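Local atomic coordinates of ketol-acid reductoisomerase (uncultured archaeon GZfos26G2, PDB entry 4XDY), a protein that catalyses the magnesium-dependent alkyl migration and NADH-linked reduction of (S)-2-acetolactate in the biosynthesis of branched-chain amino acids. Residues E46-G51 with P56-A61. Sequence-based numbering, arbitrary orientation.
Sequences ETEILG and PSWEKA. With NAI (1,4-dihydronicotinamide adenine dinucleotide), chain E.
Glu-46 and Glu-48, toward the C-terminal end of the interrupted strand 41-50 in the Rossmann domain, pack against Trp-58 of helix 56-63 beside the adenosine ribose of NADH. Glu-46 reaches from Trp-58 to the ribose. Its CB lies 3.7 Å from CE3 of Trp-58; a bend at CG (chi2 -69°) then turns the carboxylate to the sugar, bringing CD 3.2 Å from NAI O2B. There OE1 accepts the backbone N-H of Thr-47 through its anti lone pair, while OE2, 3.5 Å from Ser-57 CB, takes a hydrogen bond from NAI O2B at 2.6 Å and another from Tyr-24 N. An acid suits this place because it accepts from the ribose hydroxyl, and its negative charge would probably disfavour the 2'-phosphate of NADPH. Ser-57, small enough to let the sugar approach, hydrogen-bonds through OG to NAI O3B at 2.8 Å. Trp-58 supplies a broad flat surface, crossed by the extended Glu-48 chain with its carboxylate stacked 21° from parallel. With an alanine in place of Trp-58, a gap would probably open between helix 56-63 and residues 46-48, leaving Glu-48 without the face it lies on. The CG of Glu-48 makes a CH-pi contact, 3.8 Å from the centroid of the five-membered ring of Trp-58 and 10° off its normal.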
ATOM      1  N   GLU A  46     -23.142   8.252 -22.666  1.00 27.40           N
ATOM      2  CA  GLU A  46     -22.767   9.354 -21.782  1.00 26.55           C
ATOM      3  C   GLU A  46     -23.711  10.496 -21.960  1.00 31.02           C
ATOM      4  O   GLU A  46     -24.663  10.387 -22.745  1.00 27.16           O
ATOM      5  CB  GLU A  46     -21.303   9.767 -21.993  1.00 27.48           C
ATOM      6  CG  GLU A  46     -20.356   9.264 -20.905  1.00 25.44           C
ATOM      7  CD  GLU A  46     -20.509   9.903 -19.514  1.00 26.28           C
ATOM      8  OE1 GLU A  46     -21.425  10.699 -19.306  1.00 26.11           O
ATOM      9  OE2 GLU A  46     -19.753   9.478 -18.557  1.00 25.22           O
ATOM     10  N   THR A  47     -23.511  11.528 -21.133  1.00 30.00           N
ATOM     11  CA  THR A  47     -24.317  12.713 -21.147  1.00 31.02           C
ATOM     12  C   THR A  47     -23.413  13.921 -21.474  1.00 36.34           C
ATOM     13  O   THR A  47     -22.419  14.180 -20.803  1.00 30.24           O
ATOM     14  CB  THR A  47     -25.002  12.917 -19.801  1.00 32.81           C
ATOM     15  OG1 THR A  47     -25.723  11.722 -19.443  1.00 27.67           O
ATOM     16  CG2 THR A  47     -25.995  14.096 -19.889  1.00 35.19           C
ATOM     17  N   GLU A  48     -23.769  14.625 -22.539  1.00 33.60           N
ATOM     18  CA  GLU A  48     -22.919  15.641 -23.126  1.00 39.83           C
ATOM     19  C   GLU A  48     -22.719  16.837 -22.182  1.00 35.11           C
ATOM     20  O   GLU A  48     -21.605  17.335 -22.041  1.00 36.52           O
ATOM     21  CB  GLU A  48     -23.485  16.094 -24.476  1.00 40.87           C
ATOM     22  CG  GLU A  48     -22.516  16.974 -25.242  1.00 44.41           C
ATOM     23  CD  GLU A  48     -22.943  17.162 -26.700  1.00 49.11           C
ATOM     24  OE1 GLU A  48     -22.128  17.539 -27.558  1.00 53.31           O
ATOM     25  OE2 GLU A  48     -24.106  16.920 -26.992  1.00 42.62           O
ATOM     26  N   ILE A  49     -23.784  17.249 -21.528  1.00 35.82           N
ATOM     27  CA  ILE A  49     -23.786  18.379 -20.620  1.00 39.98           C
ATOM     28  C   ILE A  49     -24.199  17.887 -19.254  1.00 39.57           C
ATOM     29  O   ILE A  49     -25.246  17.275 -19.129  1.00 40.38           O
ATOM     30  CB  ILE A  49     -24.852  19.465 -21.025  1.00 44.13           C
ATOM     31  CG1 ILE A  49     -24.657  19.885 -22.491  1.00 43.79           C
ATOM     32  CG2 ILE A  49     -24.827  20.667 -20.063  1.00 44.93           C
ATOM     33  CD1 ILE A  49     -23.239  20.255 -22.835  1.00 44.41           C
ATOM     34  N   LEU A  50     -23.392  18.189 -18.238  1.00 39.80           N
ATOM     35  CA  LEU A  50     -23.759  17.926 -16.867  1.00 39.81           C
ATOM     36  C   LEU A  50     -23.595  19.215 -16.037  1.00 44.10           C
ATOM     37  O   LEU A  50     -22.572  19.883 -16.189  1.00 39.84           O
ATOM     38  CB  LEU A  50     -22.842  16.805 -16.324  1.00 41.95           C
ATOM     39  CG  LEU A  50     -23.308  15.357 -16.541  1.00 40.04           C
ATOM     40  CD1 LEU A  50     -22.314  14.479 -15.779  1.00 42.39           C
ATOM     41  CD2 LEU A  50     -24.741  15.084 -16.065  1.00 38.75           C
ATOM     42  N   GLY A  51     -24.602  19.526 -15.201  1.00 48.83           N
ATOM     43  CA  GLY A  51     -24.667  20.741 -14.400  1.00 54.97           C
ATOM     44  C   GLY A  51     -24.441  21.970 -15.249  1.00 58.93           C
ATOM     45  O   GLY A  51     -23.692  22.855 -14.859  1.00 65.42           O
ATOM     46  N   PRO A  56     -16.675  16.606 -19.246  1.00 29.55           N
ATOM     47  CA  PRO A  56     -15.397  16.120 -19.753  1.00 31.08           C
ATOM     48  C   PRO A  56     -15.302  14.588 -20.109  1.00 31.46           C
ATOM     49  O   PRO A  56     -14.508  14.213 -20.958  1.00 33.66           O
ATOM     50  CB  PRO A  56     -14.388  16.460 -18.623  1.00 32.95           C
ATOM     51  CG  PRO A  56     -15.152  17.204 -17.580  1.00 36.67           C
ATOM     52  CD  PRO A  56     -16.615  17.015 -17.824  1.00 32.85           C
ATOM     53  N   SER A  57     -16.125  13.761 -19.469  1.00 30.43           N
ATOM     54  CA  SER A  57     -16.131  12.327 -19.740  1.00 30.89           C
ATOM     55  C   SER A  57     -16.661  12.036 -21.166  1.00 31.44           C
ATOM     56  O   SER A  57     -16.118  11.173 -21.888  1.00 29.76           O
ATOM     57  CB  SER A  57     -17.034  11.654 -18.712  1.00 29.59           C
ATOM     58  OG  SER A  57     -16.473  11.842 -17.428  1.00 28.06           O
ATOM     59  N   TRP A  58     -17.706  12.755 -21.561  1.00 34.15           N
ATOM     60  CA  TRP A  58     -18.177  12.718 -22.956  1.00 32.42           C
ATOM     61  C   TRP A  58     -17.031  13.022 -23.969  1.00 34.05           C
ATOM     62  O   TRP A  58     -16.757  12.264 -24.904  1.00 31.15           O
ATOM     63  CB  TRP A  58     -19.396  13.657 -23.088  1.00 37.27           C
ATOM     64  CG  TRP A  58     -19.922  13.781 -24.507  1.00 37.63           C
ATOM     65  CD1 TRP A  58     -19.389  14.525 -25.509  1.00 37.03           C
ATOM     66  CD2 TRP A  58     -21.099  13.147 -25.060  1.00 40.33           C
ATOM     67  NE1 TRP A  58     -20.145  14.381 -26.665  1.00 40.36           N
ATOM     68  CE2 TRP A  58     -21.211  13.565 -26.407  1.00 39.93           C
ATOM     69  CE3 TRP A  58     -22.074  12.287 -24.538  1.00 37.90           C
ATOM     70  CZ2 TRP A  58     -22.250  13.129 -27.255  1.00 43.33           C
ATOM     71  CZ3 TRP A  58     -23.121  11.868 -25.373  1.00 42.14           C
ATOM     72  CH2 TRP A  58     -23.195  12.286 -26.725  1.00 43.69           C
ATOM     73  N   GLU A  59     -16.317  14.111 -23.727  1.00 37.94           N
ATOM     74  CA  GLU A  59     -15.256  14.550 -24.616  1.00 37.89           C
ATOM     75  C   GLU A  59     -14.141  13.549 -24.598  1.00 35.13           C
ATOM     76  O   GLU A  59     -13.534  13.200 -25.646  1.00 29.18           O
ATOM     77  CB  GLU A  59     -14.717  15.933 -24.136  1.00 46.40           C
ATOM     78  CG  GLU A  59     -15.764  17.043 -24.029  1.00 58.07           C
ATOM     79  CD  GLU A  59     -16.501  17.317 -25.359  1.00 65.04           C
ATOM     80  OE1 GLU A  59     -16.003  16.958 -26.459  1.00 65.63           O
ATOM     81  OE2 GLU A  59     -17.609  17.887 -25.306  1.00 72.91           O
ATOM     82  N   LYS A  60     -13.831  13.039 -23.397  1.00 31.01           N
ATOM     83  CA  LYS A  60     -12.684  12.182 -23.320  1.00 29.71           C
ATOM     84  C   LYS A  60     -12.943  10.900 -24.109  1.00 30.27           C
ATOM     85  O   LYS A  60     -12.049  10.401 -24.791  1.00 30.94           O
ATOM     86  CB  LYS A  60     -12.265  11.867 -21.870  1.00 26.87           C
ATOM     87  CG  LYS A  60     -10.963  11.053 -21.813  1.00 28.52           C
ATOM     88  CD  LYS A  60     -10.543  10.796 -20.336  1.00 32.33           C
ATOM     89  CE  LYS A  60      -9.173  10.146 -20.188  1.00 30.50           C
ATOM     90  NZ  LYS A  60      -9.141   8.778 -20.786  1.00 32.88           N
ATOM     91  N   ALA A  61     -14.132  10.329 -23.945  1.00 31.76           N
ATOM     92  CA  ALA A  61     -14.487   9.103 -24.666  1.00 30.09           C
ATOM     93  C   ALA A  61     -14.443   9.308 -26.205  1.00 32.77           C
ATOM     94  O   ALA A  61     -14.009   8.399 -26.922  1.00 28.04           O
ATOM     95  CB  ALA A  61     -15.871   8.641 -24.250  1.00 30.33           C
TER
HETATM   96  PA  NAI E 403     -17.952   7.720 -11.711  1.00 22.31           P
HETATM   97  O1A NAI E 403     -18.299   8.459 -10.410  1.00 23.40           O
HETATM   98  O2A NAI E 403     -16.581   7.751 -12.228  1.00 22.92           O
HETATM   99  O5B NAI E 403     -19.103   8.148 -12.756  1.00 24.26           O
HETATM  100  C5B NAI E 403     -19.018   7.718 -14.144  1.00 24.35           C
HETATM  101  C4B NAI E 403     -19.455   8.905 -15.055  1.00 25.09           C
HETATM  102  O4B NAI E 403     -20.840   9.093 -14.785  1.00 24.90           O
HETATM  103  C3B NAI E 403     -18.810  10.295 -14.813  1.00 23.72           C
HETATM  104  O3B NAI E 403     -17.504  10.275 -15.391  1.00 25.97           O
HETATM  105  C2B NAI E 403     -19.818  11.229 -15.450  1.00 27.28           C
HETATM  106  O2B NAI E 403     -19.485  11.374 -16.832  1.00 26.19           O
HETATM  107  C1B NAI E 403     -21.132  10.426 -15.276  1.00 29.12           C
HETATM  108  N9A NAI E 403     -22.015  11.069 -14.317  1.00 27.03           N
HETATM  109  C8A NAI E 403     -21.591  11.535 -13.067  1.00 27.60           C
HETATM  110  N7A NAI E 403     -22.625  12.073 -12.435  1.00 26.31           N
HETATM  111  C5A NAI E 403     -23.690  11.988 -13.275  1.00 26.91           C
HETATM  112  C6A NAI E 403     -25.076  12.413 -13.223  1.00 26.53           C
HETATM  113  N6A NAI E 403     -25.578  13.054 -12.158  1.00 31.57           N
HETATM  114  N1A NAI E 403     -25.913  12.119 -14.253  1.00 29.96           N
HETATM  115  C2A NAI E 403     -25.447  11.498 -15.357  1.00 27.80           C
HETATM  116  N3A NAI E 403     -24.205  11.072 -15.505  1.00 26.65           N
HETATM  117  C4A NAI E 403     -23.280  11.306 -14.502  1.00 26.83           C
HETATM  118  O3  NAI E 403     -18.407   6.112 -11.460  1.00 22.54           O
HETATM  119  PN  NAI E 403     -17.349   4.957 -10.896  1.00 23.26           P
HETATM  120  O1N NAI E 403     -16.703   5.426  -9.608  1.00 23.02           O
HETATM  121  O2N NAI E 403     -16.500   4.598 -12.041  1.00 19.33           O
HETATM  122  O5D NAI E 403     -18.459   3.921 -10.452  1.00 21.81           O
HETATM  123  C5D NAI E 403     -19.129   3.120 -11.483  1.00 22.16           C
HETATM  124  C4D NAI E 403     -19.687   1.780 -10.883  1.00 21.21           C
HETATM  125  O4D NAI E 403     -18.494   1.009 -10.633  1.00 21.51           O
HETATM  126  C3D NAI E 403     -20.381   1.887  -9.539  1.00 20.57           C
HETATM  127  O3D NAI E 403     -21.419   0.904  -9.445  1.00 19.39           O
HETATM  128  C2D NAI E 403     -19.293   1.591  -8.480  1.00 20.24           C
HETATM  129  O2D NAI E 403     -19.747   1.134  -7.208  1.00 19.19           O
HETATM  130  C1D NAI E 403     -18.483   0.552  -9.226  1.00 23.42           C
HETATM  131  N1N NAI E 403     -17.075   0.348  -8.863  1.00 20.72           N
HETATM  132  C2N NAI E 403     -16.243   1.410  -8.892  1.00 23.74           C
HETATM  133  C3N NAI E 403     -14.933   1.273  -8.594  1.00 20.94           C
HETATM  134  C7N NAI E 403     -14.061   2.399  -8.737  1.00 23.75           C
HETATM  135  O7N NAI E 403     -14.384   3.627  -8.727  1.00 27.39           O
HETATM  136  N7N NAI E 403     -12.858   2.069  -9.136  1.00 20.89           N
HETATM  137  C4N NAI E 403     -14.440  -0.048  -8.263  1.00 24.08           C
HETATM  138  C5N NAI E 403     -15.325  -1.152  -8.471  1.00 24.25           C
HETATM  139  C6N NAI E 403     -16.634  -0.900  -8.735  1.00 22.46           C